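Molybdopterin biosynthesis moeA protein (Pyrococcus horikoshii, PDB 1WU2) probably takes part in molybdenum cofactor biosynthesis, as in MoeA relatives that insert molybdenum into molybdopterin. Local coordinates at residues Glu12-Leu17 and Asn308-His313; Asp19-Ile24 and Lys312-Lys317; Glu83-Gly88 and Lys99-Leu104; Lys92-Thr97 and Ile109-Asn114. All coordinates share one frame; numbering follows the deposited sequence.

Contact 1 of 4, residues Glu12-Leu17 and Asn308-His313; sequences EALKLL and NLFVKH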
loop_
_atom_site.group_PDB
_atom_site.type_symbol
_atom_site.label_atom_id
_atom_site.label_comp_id
_atom_site.label_asym_id
_atom_site.label_seq_id
_atom_site.Cartn_x
_atom_site.Cartn_y
_atom_site.Cartn_z
ATOM N N GLU A 12 -7.922 -1.224 26.346
ATOM C CA GLU A 12 -9.297 -1.120 26.836
ATOM C C GLU A 12 -10.104 -0.133 25.992
ATOM O O GLU A 12 -11.279 -0.369 25.720
ATOM C CB GLU A 12 -9.336 -0.683 28.307
ATOM C CG GLU A 12 -10.748 -0.648 28.895
ATOM C CD GLU A 12 -10.797 -0.269 30.368
ATOM O OE1 GLU A 12 -9.750 0.095 30.949
ATOM O OE2 GLU A 12 -11.904 -0.333 30.947
ATOM N N ALA A 13 -9.469 0.968 25.595
ATOM C CA ALA A 13 -10.124 2.006 24.801
ATOM C C ALA A 13 -10.435 1.515 23.394
ATOM O O ALA A 13 -11.457 1.877 22.821
ATOM C CB ALA A 13 -9.251 3.252 24.724
ATOM N N LEU A 14 -9.544 0.696 22.845
ATOM C CA LEU A 14 -9.697 0.187 21.491
ATOM C C LEU A 14 -10.812 -0.846 21.454
ATOM O O LEU A 14 -11.539 -0.932 20.473
ATOM C CB LEU A 14 -8.384 -0.428 20.989
ATOM C CG LEU A 14 -8.392 -0.959 19.551
ATOM C CD1 LEU A 14 -8.570 0.184 18.556
ATOM C CD2 LEU A 14 -7.124 -1.755 19.254
ATOM N N LYS A 15 -10.947 -1.618 22.529
ATOM C CA LYS A 15 -12.005 -2.620 22.628
ATOM C C LYS A 15 -13.380 -1.970 22.810
ATOM O O LYS A 15 -14.356 -2.402 22.202
ATOM C CB LYS A 15 -11.729 -3.584 23.785
ATOM C CG LYS A 15 -12.537 -4.879 23.725
ATOM C CD LYS A 15 -13.131 -5.248 25.081
ATOM C CE LYS A 15 -13.551 -6.715 25.135
ATOM N NZ LYS A 15 -14.764 -6.990 24.320
ATOM N N LEU A 16 -13.451 -0.943 23.652
ATOM C CA LEU A 16 -14.707 -0.240 23.905
ATOM C C LEU A 16 -15.207 0.393 22.613
ATOM O O LEU A 16 -16.388 0.302 22.285
ATOM C CB LEU A 16 -14.524 0.846 24.977
ATOM C CG LEU A 16 -14.404 0.395 26.435
ATOM C CD1 LEU A 16 -13.942 1.549 27.318
ATOM C CD2 LEU A 16 -15.720 -0.172 26.953
ATOM N N LEU A 17 -14.281 1.012 21.884
ATOM C CA LEU A 17 -14.563 1.664 20.610
ATOM C C LEU A 17 -15.013 0.683 19.528
ATOM O O LEU A 17 -16.026 0.904 18.873
ATOM C CB LEU A 17 -13.316 2.416 20.132
ATOM C CG LEU A 17 -13.465 3.294 18.882
ATOM C CD1 LEU A 17 -12.774 4.636 19.082
ATOM C CD2 LEU A 17 -12.917 2.602 17.641
ATOM N N ASN A 308 -4.309 6.225 13.095
ATOM C CA ASN A 308 -3.706 4.901 12.961
ATOM C C ASN A 308 -4.055 3.952 14.108
ATOM O O ASN A 308 -4.214 2.749 13.893
ATOM C CB ASN A 308 -2.187 5.023 12.819
ATOM C CG ASN A 308 -1.767 5.384 11.412
ATOM O OD1 ASN A 308 -1.723 4.525 10.534
ATOM N ND2 ASN A 308 -1.463 6.660 11.186
ATOM N N LEU A 309 -4.199 4.497 15.312
ATOM C CA LEU A 309 -4.441 3.683 16.506
ATOM C C LEU A 309 -5.923 3.388 16.745
ATOM O O LEU A 309 -6.249 2.439 17.453
ATOM C CB LEU A 309 -3.838 4.350 17.754
ATOM C CG LEU A 309 -2.307 4.394 17.809
ATOM C CD1 LEU A 309 -1.837 5.296 18.929
ATOM C CD2 LEU A 309 -1.724 3.002 17.985
ATOM N N PHE A 310 -6.814 4.181 16.150
ATOM C CA PHE A 310 -8.251 4.027 16.384
ATOM C C PHE A 310 -9.042 3.949 15.086
ATOM O O PHE A 310 -9.622 2.913 14.767
ATOM C CB PHE A 310 -8.781 5.182 17.241
ATOM C CG PHE A 310 -8.348 5.120 18.676
ATOM C CD1 PHE A 310 -7.482 6.064 19.196
ATOM C CD2 PHE A 310 -8.816 4.116 19.510
ATOM C CE1 PHE A 310 -7.087 6.004 20.522
ATOM C CE2 PHE A 310 -8.421 4.056 20.843
ATOM C CZ PHE A 310 -7.559 5.000 21.344
ATOM N N VAL A 311 -9.044 5.045 14.335
ATOM C CA VAL A 311 -9.899 5.181 13.155
ATOM C C VAL A 311 -9.618 4.104 12.099
ATOM O O VAL A 311 -10.545 3.502 11.564
ATOM C CB VAL A 311 -9.764 6.583 12.508
ATOM C CG1 VAL A 311 -10.747 6.735 11.349
ATOM C CG2 VAL A 311 -9.997 7.680 13.539
ATOM N N LYS A 312 -8.339 3.874 11.815
ATOM C CA LYS A 312 -7.895 2.879 10.840
ATOM C C LYS A 312 -8.526 1.508 11.105
ATOM O O LYS A 312 -8.983 0.845 10.184
ATOM C CB LYS A 312 -6.361 2.775 10.867
ATOM C CG LYS A 312 -5.778 1.618 10.071
ATOM C CD LYS A 312 -4.272 1.762 9.864
ATOM C CE LYS A 312 -3.474 1.337 11.083
ATOM N NZ LYS A 312 -2.119 0.830 10.725
ATOM N N HIS A 313 -8.549 1.100 12.368
ATOM C CA HIS A 313 -9.072 -0.209 12.756
ATOM C C HIS A 313 -10.597 -0.266 12.770
ATOM O O HIS A 313 -11.173 -1.325 12.538
ATOM C CB HIS A 313 -8.497 -0.613 14.117
ATOM C CG HIS A 313 -7.005 -0.684 14.124
ATOM N ND1 HIS A 313 -6.301 -1.539 13.304
ATOM C CD2 HIS A 313 -6.081 0.021 14.815
ATOM C CE1 HIS A 313 -5.006 -1.370 13.505
ATOM N NE2 HIS A 313 -4.846 -0.429 14.417
#
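Leu14 and Phe310 sit where two helical segments, 12-17 and 308-313, run side by side in nearly the same direction, their axes 10.4 Å apart and crossing at -21°; helix 300-319 widens into a pi-type turn at 308-311. That spacing holds a large ring between the helices, and the CA atoms of Leu14 and Phe310 lie 6.6 Å apart.

Phe310 has CG anti to its carbonyl carbon (chi1 -72°), and the CD2-CE2 side of its ring, with CZ, faces the neighbouring helix. Ala13 is small enough to meet the ring at its edge, CB lying near the ring plane and 4.0 Å from Phe310 CE2. The two leucines come in obliquely at Phe310 CD2: Leu17 CD1 at 4.0 Å and Leu14 CD1 at 4.1 Å. Leu14 CD1 also rests 3.4 Å from Leu309 O, a carbonyl hydrogen-bonded by the hydroxyl of Tyr10. Tyr10 and Phe287 add an edge-to-face and a stacked partner to the Phe310 ring. An alanine in place of Phe310 would probably open a gap facing Ala13, Leu14 and Leu17 and deprive Tyr10 and Phe287 of their aromatic partner. No hydrogen bond joins the two segments; apolar burial of Ala13, Leu14 and Leu17 against Phe310 joins helices 10-20 and 300-319.

Contact 2 of 4, residues Asp19-Ile24 and Lys312-Lys317; sequences DDINEI and KHALAK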
loop_
_atom_site.group_PDB
_atom_site.type_symbol
_atom_site.label_atom_id
_atom_site.label_comp_id
_atom_site.label_asym_id
_atom_site.label_seq_id
_atom_site.Cartn_x
_atom_site.Cartn_y
_atom_site.Cartn_z
ATOM N N ASP A 19 -16.027 -2.529 19.751
ATOM C CA ASP A 19 -17.252 -3.243 20.113
ATOM C C ASP A 19 -18.494 -2.416 19.754
ATOM O O ASP A 19 -19.551 -2.975 19.470
ATOM C CB ASP A 19 -17.282 -3.577 21.614
ATOM C CG ASP A 19 -16.361 -4.740 21.994
ATOM O OD1 ASP A 19 -15.820 -5.439 21.105
ATOM O OD2 ASP A 19 -16.122 -5.026 23.189
ATOM N N ASP A 20 -18.358 -1.092 19.780
ATOM C CA ASP A 20 -19.435 -0.178 19.388
ATOM C C ASP A 20 -19.640 -0.109 17.867
ATOM O O ASP A 20 -20.710 0.285 17.403
ATOM C CB ASP A 20 -19.149 1.228 19.935
ATOM C CG ASP A 20 -20.396 2.095 20.016
ATOM O OD1 ASP A 20 -21.371 1.677 20.669
ATOM O OD2 ASP A 20 -20.486 3.214 19.470
ATOM N N ILE A 21 -18.612 -0.484 17.107
ATOM C CA ILE A 21 -18.624 -0.401 15.645
ATOM C C ILE A 21 -19.009 -1.744 15.019
ATOM O O ILE A 21 -18.422 -2.780 15.338
ATOM C CB ILE A 21 -17.231 0.048 15.123
ATOM C CG1 ILE A 21 -16.825 1.398 15.728
ATOM C CG2 ILE A 21 -17.214 0.111 13.591
ATOM C CD1 ILE A 21 -17.582 2.601 15.191
ATOM N N ASN A 22 -19.992 -1.715 14.121
ATOM C CA ASN A 22 -20.446 -2.915 13.418
ATOM C C ASN A 22 -20.006 -2.920 11.957
ATOM O O ASN A 22 -19.756 -1.865 11.370
ATOM C CB ASN A 22 -21.969 -3.022 13.488
ATOM C CG ASN A 22 -22.483 -3.105 14.913
ATOM O OD1 ASN A 22 -22.045 -3.947 15.695
ATOM N ND2 ASN A 22 -23.416 -2.226 15.257
ATOM N N GLU A 23 -19.914 -4.118 11.382
ATOM C CA GLU A 23 -19.661 -4.268 9.955
ATOM C C GLU A 23 -20.875 -3.763 9.180
ATOM O O GLU A 23 -21.991 -4.224 9.406
ATOM C CB GLU A 23 -19.381 -5.733 9.599
ATOM C CG GLU A 23 -18.840 -5.930 8.188
ATOM C CD GLU A 23 -18.436 -7.364 7.899
ATOM O OE1 GLU A 23 -17.562 -7.894 8.614
ATOM O OE2 GLU A 23 -18.989 -7.963 6.954
ATOM N N ILE A 24 -20.657 -2.789 8.300
ATOM C CA ILE A 24 -21.694 -2.321 7.381
ATOM C C ILE A 24 -22.222 -3.493 6.544
ATOM O O ILE A 24 -21.449 -4.323 6.068
ATOM C CB ILE A 24 -21.146 -1.168 6.486
ATOM C CG1 ILE A 24 -21.205 0.159 7.248
ATOM C CG2 ILE A 24 -21.928 -1.042 5.176
ATOM C CD1 ILE A 24 -20.391 1.270 6.611
ATOM N N LYS A 312 -8.339 3.874 11.815
ATOM C CA LYS A 312 -7.895 2.879 10.840
ATOM C C LYS A 312 -8.526 1.508 11.105
ATOM O O LYS A 312 -8.983 0.845 10.184
ATOM C CB LYS A 312 -6.361 2.775 10.867
ATOM C CG LYS A 312 -5.778 1.618 10.071
ATOM C CD LYS A 312 -4.272 1.762 9.864
ATOM C CE LYS A 312 -3.474 1.337 11.083
ATOM N NZ LYS A 312 -2.119 0.830 10.725
ATOM N N HIS A 313 -8.549 1.100 12.368
ATOM C CA HIS A 313 -9.072 -0.209 12.756
ATOM C C HIS A 313 -10.597 -0.266 12.770
ATOM O O HIS A 313 -11.173 -1.325 12.538
ATOM C CB HIS A 313 -8.497 -0.613 14.117
ATOM C CG HIS A 313 -7.005 -0.684 14.124
ATOM N ND1 HIS A 313 -6.301 -1.539 13.304
ATOM C CD2 HIS A 313 -6.081 0.021 14.815
ATOM C CE1 HIS A 313 -5.006 -1.370 13.505
ATOM N NE2 HIS A 313 -4.846 -0.429 14.417
ATOM N N ALA A 314 -11.245 0.864 13.041
ATOM C CA ALA A 314 -12.704 0.957 12.967
ATOM C C ALA A 314 -13.189 0.831 11.527
ATOM O O ALA A 314 -14.123 0.087 11.244
ATOM C CB ALA A 314 -13.190 2.270 13.572
ATOM N N LEU A 315 -12.549 1.566 10.625
ATOM C CA LEU A 315 -12.870 1.517 9.199
ATOM C C LEU A 315 -12.683 0.112 8.624
ATOM O O LEU A 315 -13.503 -0.355 7.835
ATOM C CB LEU A 315 -11.998 2.508 8.426
ATOM C CG LEU A 315 -12.350 3.980 8.638
ATOM C CD1 LEU A 315 -11.189 4.871 8.228
ATOM C CD2 LEU A 315 -13.606 4.354 7.858
ATOM N N ALA A 316 -11.603 -0.550 9.029
ATOM C CA ALA A 316 -11.317 -1.914 8.594
ATOM C C ALA A 316 -12.377 -2.892 9.089
ATOM O O ALA A 316 -12.746 -3.816 8.379
ATOM C CB ALA A 316 -9.934 -2.345 9.070
ATOM N N LYS A 317 -12.869 -2.682 10.305
ATOM C CA LYS A 317 -13.927 -3.521 10.866
ATOM C C LYS A 317 -15.253 -3.336 10.127
ATOM O O LYS A 317 -16.024 -4.283 9.985
ATOM C CB LYS A 317 -14.122 -3.227 12.359
ATOM C CG LYS A 317 -14.702 -4.401 13.140
ATOM C CD LYS A 317 -15.594 -3.953 14.275
ATOM C CE LYS A 317 -16.313 -5.133 14.904
ATOM N NZ LYS A 317 -16.837 -4.792 16.246
HETATM O O HOH W 1 -15.585 -6.723 10.377
#
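Lys317 reaches across to Ile21, its ammonium NZ giving a hydrogen bond of 2.7 Å to Ile21 O that arrives almost head-on, with a C=O...N angle of 171°. A bend at chi2 (-147°) precedes an extended outer chain, which brings CD and CE alongside the same carbonyl. Leu18 O accepts a second bond from NZ, so one long lysine gathers two backbone carbonyls. Asp19 OD1 is 5.0 Å from Lys317 NZ, a distance at which some electrostatic attraction is possible, although the Asp19 carboxylate is salt-bridged to Lys15. A methionine in place of Lys317, uncharged, would probably leave the carbonyls of Ile21 and Leu18 without this donor.

Ile21 spreads its two branches over Ala314: CG2, anti to the backbone N, lies 3.9 Å from Ala314 O, while CG1 is 4.3 Å from Ala314 CB. The short alanine lets the branched chain come down close to the helix. Glu23 lays CG 3.7 Å from Lys317 O, and its OE2 is salt-bridged to Lys180 and Lys157. Residues 19-24 carry the chain off the end of helix 10-20 and along helix 300-319, where Ile24 and Met318 are joined by backbone hydrogen bonding.

Contact 3 of 4, residues Glu83-Gly88 and Lys99-Leu104; sequences EEVPAG and KAIKVL
Val85 N donates to Lys102 O in a nearly straight hydrogen bond, 3.1 Å long with 171° at the hydrogen. On the other side of Glu84, Lys102 N makes a weak, bent bond (128°) to Glu83 O, which also receives a CA-H...O contact from Ile101 CA. Lys102 thus bonds to the residues flanking Glu84, the pattern of a parallel beta bridge, with the CA atoms of Glu84 and Lys102 4.6 Å apart. Strand 99-103 is an inner strand of the mixed sheet, and its opposite edge bonds to strand 60-63 through Ile101 and Val103.

Glu84 and Lys102 share one face, where they meet through the aliphatic part of the lysine: Glu84 OE2 is 3.5 Å from Lys102 CD. The turn at chi4 (-73°) keeps Lys102 NZ 5.4 Å from Glu84 OE2; NZ bonds instead to Gln119, and the carboxylate is salt-bridged to Arg124. Just past the strand end, Val85 turns toward Ile101, and these beta-branched residues touch CG2 to CG2 at 3.8 Å. Farther along, Leu104 CD1 reaches Ala87 CB at 4.0 Å, the small residue admitting the leucine tip. The pairing rests on one straight and one weak backbone bond and on apolar contact, while the charges of Glu84 and Lys102 go to other partners.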
loop_
_atom_site.group_PDB
_atom_site.type_symbol
_atom_site.label_atom_id
_atom_site.label_comp_id
_atom_site.label_asym_id
_atom_site.label_seq_id
_atom_site.Cartn_x
_atom_site.Cartn_y
_atom_site.Cartn_z
ATOM N N GLU A 83 -2.507 -43.622 -33.066
ATOM C CA GLU A 83 -3.035 -42.343 -33.546
ATOM C C GLU A 83 -2.092 -41.171 -33.287
ATOM O O GLU A 83 -1.300 -41.184 -32.347
ATOM C CB GLU A 83 -4.394 -42.050 -32.899
ATOM C CG GLU A 83 -5.032 -40.743 -33.360
ATOM C CD GLU A 83 -6.422 -40.519 -32.807
ATOM O OE1 GLU A 83 -6.696 -40.952 -31.669
ATOM O OE2 GLU A 83 -7.239 -39.889 -33.513
ATOM N N GLU A 84 -2.192 -40.164 -34.149
ATOM C CA GLU A 84 -1.566 -38.869 -33.936
ATOM C C GLU A 84 -2.640 -37.797 -34.084
ATOM O O GLU A 84 -3.179 -37.593 -35.173
ATOM C CB GLU A 84 -0.442 -38.643 -34.947
ATOM C CG GLU A 84 0.581 -39.767 -34.982
ATOM C CD GLU A 84 1.839 -39.394 -35.740
ATOM O OE1 GLU A 84 1.761 -38.560 -36.668
ATOM O OE2 GLU A 84 2.908 -39.943 -35.405
ATOM N N VAL A 85 -2.955 -37.130 -32.977
ATOM C CA VAL A 85 -4.020 -36.137 -32.929
ATOM C C VAL A 85 -3.494 -34.819 -33.498
ATOM O O VAL A 85 -2.536 -34.265 -32.961
ATOM C CB VAL A 85 -4.510 -35.909 -31.476
ATOM C CG1 VAL A 85 -5.669 -34.918 -31.434
ATOM C CG2 VAL A 85 -4.915 -37.229 -30.823
ATOM N N PRO A 86 -4.101 -34.315 -34.578
ATOM C CA PRO A 86 -3.708 -33.011 -35.136
ATOM C C PRO A 86 -3.948 -31.866 -34.156
ATOM O O PRO A 86 -4.579 -32.072 -33.118
ATOM C CB PRO A 86 -4.616 -32.855 -36.364
ATOM C CG PRO A 86 -5.126 -34.220 -36.663
ATOM C CD PRO A 86 -5.190 -34.934 -35.357
ATOM N N ALA A 87 -3.455 -30.676 -34.491
ATOM C CA ALA A 87 -3.557 -29.516 -33.604
ATOM C C ALA A 87 -5.015 -29.105 -33.358
ATOM O O ALA A 87 -5.804 -28.998 -34.298
ATOM C CB ALA A 87 -2.762 -28.344 -34.173
ATOM N N GLY A 88 -5.362 -28.892 -32.088
ATOM C CA GLY A 88 -6.700 -28.467 -31.704
ATOM C C GLY A 88 -7.795 -29.514 -31.863
ATOM O O GLY A 88 -8.980 -29.176 -31.844
ATOM N N LYS A 99 -0.139 -49.468 -25.644
ATOM C CA LYS A 99 -0.513 -48.496 -26.675
ATOM C C LYS A 99 -0.080 -47.078 -26.307
ATOM O O LYS A 99 0.338 -46.815 -25.180
ATOM C CB LYS A 99 -2.027 -48.521 -26.918
ATOM C CG LYS A 99 -2.614 -49.904 -27.187
ATOM C CD LYS A 99 -2.431 -50.327 -28.635
ATOM C CE LYS A 99 -3.082 -51.679 -28.912
ATOM N NZ LYS A 99 -2.107 -52.676 -29.434
ATOM N N ALA A 100 -0.200 -46.173 -27.274
ATOM C CA ALA A 100 0.214 -44.780 -27.113
ATOM C C ALA A 100 -0.400 -43.904 -28.207
ATOM O O ALA A 100 -0.599 -44.359 -29.329
ATOM C CB ALA A 100 1.734 -44.674 -27.145
ATOM N N ILE A 101 -0.696 -42.649 -27.877
ATOM C CA ILE A 101 -1.300 -41.714 -28.830
ATOM C C ILE A 101 -0.546 -40.391 -28.817
ATOM O O ILE A 101 -0.609 -39.652 -27.843
ATOM C CB ILE A 101 -2.799 -41.479 -28.491
ATOM C CG1 ILE A 101 -3.605 -42.754 -28.747
ATOM C CG2 ILE A 101 -3.372 -40.312 -29.311
ATOM C CD1 ILE A 101 -5.040 -42.689 -28.268
ATOM N N LYS A 102 0.162 -40.096 -29.902
ATOM C CA LYS A 102 0.852 -38.815 -30.046
ATOM C C LYS A 102 -0.105 -37.639 -29.866
ATOM O O LYS A 102 -1.129 -37.558 -30.542
ATOM C CB LYS A 102 1.528 -38.714 -31.416
ATOM C CG LYS A 102 2.582 -37.618 -31.506
ATOM C CD LYS A 102 3.397 -37.737 -32.789
ATOM C CE LYS A 102 4.736 -37.028 -32.677
ATOM N NZ LYS A 102 4.574 -35.556 -32.719
ATOM N N VAL A 103 0.232 -36.748 -28.939
ATOM C CA VAL A 103 -0.521 -35.518 -28.718
ATOM C C VAL A 103 0.395 -34.297 -28.741
ATOM O O VAL A 103 1.616 -34.421 -28.717
ATOM C CB VAL A 103 -1.286 -35.555 -27.373
ATOM C CG1 VAL A 103 -2.405 -36.578 -27.427
ATOM C CG2 VAL A 103 -0.342 -35.841 -26.192
ATOM N N LEU A 104 -0.212 -33.118 -28.808
ATOM C CA LEU A 104 0.501 -31.854 -28.642
ATOM C C LEU A 104 0.106 -31.238 -27.305
ATOM O O LEU A 104 -0.832 -31.701 -26.658
ATOM C CB LEU A 104 0.160 -30.895 -29.781
ATOM C CG LEU A 104 0.646 -31.326 -31.170
ATOM C CD1 LEU A 104 -0.113 -30.580 -32.263
ATOM C CD2 LEU A 104 2.146 -31.107 -31.316
#

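Contact 4 of 4, residues Lys92-Thr97 and Ile109-Asn114; sequences KEEVTT and IPKGAN
Val95 and Gly112 bring their backbones together, with CA atoms 4.4 Å apart, and beside them Val95 N donates to Lys111 O at 2.9 Å. The donor is tilted 20° from the plane of that carbonyl. Val95 O in turn receives a CA-H...O contact from Gly112 CA at 3.3 Å, as well as a hydrogen bond from Arg64.

In Val95 a chi1 of 176° sets CG2 anti to the carbonyl carbon, turning that methyl toward Pro110 CB at 4.1 Å and Ala113 CB at 4.0 Å. A compact branched residue suits this apolar site, which Ile101 of strand 99-103 also lines. Pro110 to Ala113 form a type II beta turn, closed by Ala113 N bonding to Pro110 O at 3.2 Å. Glycine is the natural choice at its third position: with a phi of 99°, a CB on Gly112 would press on the carbonyl O of Lys111, and it would also run into Val95 O. The turn belongs to the loop leading from strand 99-103 to strand 115-118, and it packs on the loop that enters strand 99-103.

Glu94 and Lys111 lie side by side and point the same way, with Glu94 OE1 3.6 Å from Lys111 CD. Glu94 OE1 and Lys111 NZ remain 4.6 Å apart, beyond a salt bridge. A water links Glu93 O to Lys111 N.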
loop_
_atom_site.group_PDB
_atom_site.type_symbol
_atom_site.label_atom_id
_atom_site.label_comp_id
_atom_site.label_asym_id
_atom_site.label_seq_id
_atom_site.Cartn_x
_atom_site.Cartn_y
_atom_site.Cartn_z
ATOM N N LYS A 92 -9.614 -39.783 -31.430
ATOM C CA LYS A 92 -10.724 -40.656 -31.807
ATOM C C LYS A 92 -10.609 -42.017 -31.117
ATOM O O LYS A 92 -11.620 -42.621 -30.766
ATOM C CB LYS A 92 -10.770 -40.861 -33.329
ATOM C CG LYS A 92 -10.665 -39.588 -34.169
ATOM C CD LYS A 92 -11.746 -38.571 -33.824
ATOM C CE LYS A 92 -11.841 -37.485 -34.892
ATOM N NZ LYS A 92 -12.905 -37.765 -35.901
ATOM N N GLU A 93 -9.376 -42.485 -30.927
ATOM C CA GLU A 93 -9.109 -43.812 -30.371
ATOM C C GLU A 93 -8.807 -43.752 -28.874
ATOM O O GLU A 93 -8.417 -42.708 -28.349
ATOM C CB GLU A 93 -7.942 -44.481 -31.117
ATOM C CG GLU A 93 -8.353 -45.635 -32.031
ATOM C CD GLU A 93 -8.762 -45.178 -33.422
ATOM O OE1 GLU A 93 -9.568 -44.229 -33.532
ATOM O OE2 GLU A 93 -8.278 -45.767 -34.411
ATOM N N GLU A 94 -9.006 -44.884 -28.198
ATOM C CA GLU A 94 -8.694 -45.019 -26.776
ATOM C C GLU A 94 -7.301 -45.620 -26.600
ATOM O O GLU A 94 -6.711 -46.132 -27.551
ATOM C CB GLU A 94 -9.723 -45.914 -26.079
ATOM C CG GLU A 94 -11.158 -45.408 -26.125
ATOM C CD GLU A 94 -12.102 -46.248 -25.276
ATOM O OE1 GLU A 94 -11.785 -46.499 -24.090
ATOM O OE2 GLU A 94 -13.165 -46.662 -25.790
ATOM N N VAL A 95 -6.795 -45.568 -25.370
ATOM C CA VAL A 95 -5.480 -46.107 -25.036
ATOM C C VAL A 95 -5.665 -47.339 -24.162
ATOM O O VAL A 95 -6.237 -47.255 -23.078
ATOM C CB VAL A 95 -4.615 -45.071 -24.287
ATOM C CG1 VAL A 95 -3.282 -45.684 -23.850
ATOM C CG2 VAL A 95 -4.375 -43.853 -25.165
ATOM N N THR A 96 -5.186 -48.481 -24.652
ATOM C CA THR A 96 -5.219 -49.738 -23.906
ATOM C C THR A 96 -3.781 -50.149 -23.583
ATOM O O THR A 96 -2.850 -49.385 -23.837
ATOM C CB THR A 96 -5.971 -50.836 -24.710
ATOM O OG1 THR A 96 -5.763 -50.662 -26.119
ATOM C CG2 THR A 96 -7.480 -50.694 -24.544
ATOM N N THR A 97 -3.599 -51.340 -23.013
ATOM C CA THR A 97 -2.269 -51.823 -22.635
ATOM C C THR A 97 -1.358 -51.973 -23.854
ATOM O O THR A 97 -1.754 -52.544 -24.869
ATOM C CB THR A 97 -2.372 -53.171 -21.885
ATOM O OG1 THR A 97 -3.238 -53.034 -20.752
ATOM C CG2 THR A 97 -1.036 -53.568 -21.264
ATOM N N ILE A 109 -6.256 -35.259 -22.820
ATOM C CA ILE A 109 -5.710 -36.596 -22.631
ATOM C C ILE A 109 -6.754 -37.601 -23.111
ATOM O O ILE A 109 -7.893 -37.577 -22.643
ATOM C CB ILE A 109 -5.344 -36.853 -21.145
ATOM C CG1 ILE A 109 -4.306 -35.839 -20.640
ATOM C CG2 ILE A 109 -4.824 -38.271 -20.958
ATOM C CD1 ILE A 109 -3.072 -35.697 -21.506
ATOM N N PRO A 110 -6.392 -38.457 -24.066
ATOM C CA PRO A 110 -7.323 -39.474 -24.563
ATOM C C PRO A 110 -7.860 -40.366 -23.452
ATOM O O PRO A 110 -7.190 -40.560 -22.439
ATOM C CB PRO A 110 -6.467 -40.299 -25.527
ATOM C CG PRO A 110 -5.368 -39.401 -25.937
ATOM C CD PRO A 110 -5.094 -38.520 -24.762
ATOM N N LYS A 111 -9.074 -40.875 -23.639
ATOM C CA LYS A 111 -9.596 -41.952 -22.805
ATOM C C LYS A 111 -8.555 -43.074 -22.758
ATOM O O LYS A 111 -7.936 -43.394 -23.776
ATOM C CB LYS A 111 -10.914 -42.480 -23.378
ATOM C CG LYS A 111 -11.900 -43.003 -22.346
ATOM C CD LYS A 111 -13.235 -43.338 -23.007
ATOM C CE LYS A 111 -14.353 -43.517 -21.991
ATOM N NZ LYS A 111 -15.501 -44.280 -22.564
ATOM N N GLY A 112 -8.348 -43.640 -21.572
ATOM C CA GLY A 112 -7.385 -44.708 -21.376
ATOM C C GLY A 112 -6.056 -44.239 -20.809
ATOM O O GLY A 112 -5.466 -44.929 -19.980
ATOM N N ALA A 113 -5.579 -43.078 -21.256
ATOM C CA ALA A 113 -4.270 -42.572 -20.843
ATOM C C ALA A 113 -4.320 -41.864 -19.491
ATOM O O ALA A 113 -5.271 -41.142 -19.189
ATOM C CB ALA A 113 -3.706 -41.636 -21.897
ATOM N N ASN A 114 -3.287 -42.091 -18.683
ATOM C CA ASN A 114 -3.110 -41.374 -17.421
ATOM C C ASN A 114 -1.734 -40.707 -17.300
ATOM O O ASN A 114 -1.368 -40.234 -16.227
ATOM C CB ASN A 114 -3.388 -42.300 -16.223
ATOM C CG ASN A 114 -2.367 -43.421 -16.083
ATOM O OD1 ASN A 114 -1.563 -43.658 -16.976
ATOM N ND2 ASN A 114 -2.406 -44.118 -14.953
HETATM O O HOH W 2 -9.832 -40.618 -26.801
#

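How the contacts relate
The four contacts form two pairs at distant parts of an elongated chain. Contacts 1 and 2, centres about 9 Å apart, share Lys312 and His313; contact 2 continues from contact 1 past the end of helix 10-20, along helix 300-319, and Leu17 CD2 touches Ala314 CB at 4.1 Å to make them continuous. Contacts 3 and 4, centres about 10 Å apart, interlock in sequence. Glu83 connects them: its OE2 and OE1 probably accept hydrogen bonds from Lys92 N and Glu93 N, both at 3.2 Å. Ile101 CD1 also packs against Val95 CG2. Between contacts 1 and 3 the centres are about 64 Å apart, so the pairs lie in separate regions of the chain. None of the four contacts includes a bound ligand.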